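Long-range contact in DNA photolyase (PDB 4U63), which probably repairs cyclobutane pyrimidine dimers in ultraviolet-damaged DNA using light, with a flavin cofactor and a methenyltetrahydrofolate antenna: residues L41-A46 / D186-L191. Residues are numbered along the deposited sequence; the frame is centred on the assembly and turned at random. Where two conformers were deposited one is given.
Sequences LALLAA and DPPKSL
Helix 41-49 meets the irregular segment 186-191 through L43, L44, D186, P188 and L191; the closest CA atoms, those of L44 and P188, are 7.1 Å apart. No hydrogen bond crosses; apolar side chains bridge most of the gap, and one methyl meets a backbone carbonyl. The setting is the N-terminal alpha/beta domain of the photolyase fold, where helices flank a parallel five-stranded sheet. The helix illustrates how one element serves two layers: small A46 rests on V27 and V29 of strand 27-31 and A45 on strand 142-146, while larger L43 and L44 reach the overlying loop. L43 forks between two partners. With CG anti to the backbone N (chi1 -176°), it sets CD2 3.6 Å from CG of P188, against the pyrrolidine ring, while CD1 approaches CD2 of L191 at 4.0 Å, the two leucines crossing at about a right angle. P188 and L191 also touch V47, one turn beyond L43, and L191 is tied to A88 by a backbone hydrogen bond. On the partly exposed flank the contact is looser: CD2 of L44 lies 4.2 Å from CD of P188, and the same methyl sits 3.8 Å from the carbonyl O of D186.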
# COMPACT_ATOMS: atom_id res chain seq x y z
N LEU A 41 -20.05 -0.82 4.63
CA LEU A 41 -21.43 -0.61 4.14
C LEU A 41 -22.04 -1.86 3.52
O LEU A 41 -23.24 -2.08 3.64
CB LEU A 41 -21.50 0.56 3.16
CG LEU A 41 -21.21 1.96 3.73
CD1 LEU A 41 -21.25 3.02 2.64
CD2 LEU A 41 -22.18 2.32 4.84
N ALA A 42 -21.21 -2.68 2.88
CA ALA A 42 -21.71 -3.94 2.31
C ALA A 42 -22.21 -4.87 3.41
O ALA A 42 -23.32 -5.41 3.33
CB ALA A 42 -20.63 -4.63 1.49
N LEU A 43 -21.39 -5.05 4.44
CA LEU A 43 -21.78 -5.89 5.58
C LEU A 43 -23.04 -5.35 6.28
O LEU A 43 -23.95 -6.11 6.61
CB LEU A 43 -20.63 -6.02 6.57
CG LEU A 43 -20.87 -6.95 7.76
CD1 LEU A 43 -21.10 -8.38 7.33
CD2 LEU A 43 -19.68 -6.87 8.70
N LEU A 44 -23.09 -4.04 6.48
CA LEU A 44 -24.28 -3.40 7.06
C LEU A 44 -25.52 -3.60 6.20
O LEU A 44 -26.62 -3.84 6.71
CB LEU A 44 -24.04 -1.91 7.32
CG LEU A 44 -23.02 -1.64 8.44
CD1 LEU A 44 -22.65 -0.17 8.47
CD2 LEU A 44 -23.53 -2.08 9.80
N ALA A 45 -25.35 -3.53 4.88
CA ALA A 45 -26.43 -3.85 3.94
C ALA A 45 -26.93 -5.29 4.12
O ALA A 45 -28.14 -5.55 4.10
CB ALA A 45 -25.98 -3.64 2.51
N ALA A 46 -25.99 -6.23 4.30
CA ALA A 46 -26.34 -7.63 4.54
C ALA A 46 -27.15 -7.79 5.84
O ALA A 46 -28.11 -8.57 5.89
CB ALA A 46 -25.10 -8.50 4.56
N ASP A 186 -20.63 1.92 12.94
CA ASP A 186 -20.25 0.87 13.88
C ASP A 186 -20.26 -0.50 13.21
O ASP A 186 -21.04 -0.73 12.29
CB ASP A 186 -21.21 0.82 15.07
CG ASP A 186 -21.10 2.02 15.98
OD1 ASP A 186 -20.15 2.83 15.86
OD2 ASP A 186 -21.98 2.15 16.85
N PRO A 187 -19.42 -1.43 13.69
CA PRO A 187 -19.50 -2.79 13.21
C PRO A 187 -20.72 -3.50 13.80
O PRO A 187 -21.13 -3.20 14.92
CB PRO A 187 -18.21 -3.43 13.75
CG PRO A 187 -17.93 -2.67 15.01
CD PRO A 187 -18.38 -1.27 14.74
N PRO A 188 -21.31 -4.45 13.06
CA PRO A 188 -22.37 -5.26 13.66
C PRO A 188 -21.75 -6.18 14.70
O PRO A 188 -20.67 -6.74 14.48
CB PRO A 188 -22.91 -6.07 12.47
CG PRO A 188 -21.78 -6.15 11.52
CD PRO A 188 -20.99 -4.88 11.68
N LYS A 189 -22.43 -6.34 15.83
CA LYS A 189 -21.95 -7.18 16.93
C LYS A 189 -22.44 -8.63 16.83
O LYS A 189 -21.87 -9.53 17.46
CB LYS A 189 -22.38 -6.57 18.27
CG LYS A 189 -21.84 -5.16 18.48
CD LYS A 189 -22.37 -4.52 19.75
CE LYS A 189 -23.46 -3.49 19.47
NZ LYS A 189 -24.76 -4.10 19.07
N SER A 190 -23.47 -8.86 16.02
CA SER A 190 -23.99 -10.20 15.78
C SER A 190 -24.39 -10.32 14.31
O SER A 190 -24.85 -9.35 13.70
CB SER A 190 -25.17 -10.50 16.70
OG SER A 190 -26.32 -9.77 16.32
N LEU A 191 -24.17 -11.51 13.75
CA LEU A 191 -24.58 -11.83 12.39
C LEU A 191 -25.42 -13.09 12.44
O LEU A 191 -25.11 -14.03 13.18
CB LEU A 191 -23.37 -12.05 11.48
CG LEU A 191 -22.43 -10.86 11.28
CD1 LEU A 191 -21.17 -11.31 10.55
CD2 LEU A 191 -23.11 -9.73 10.53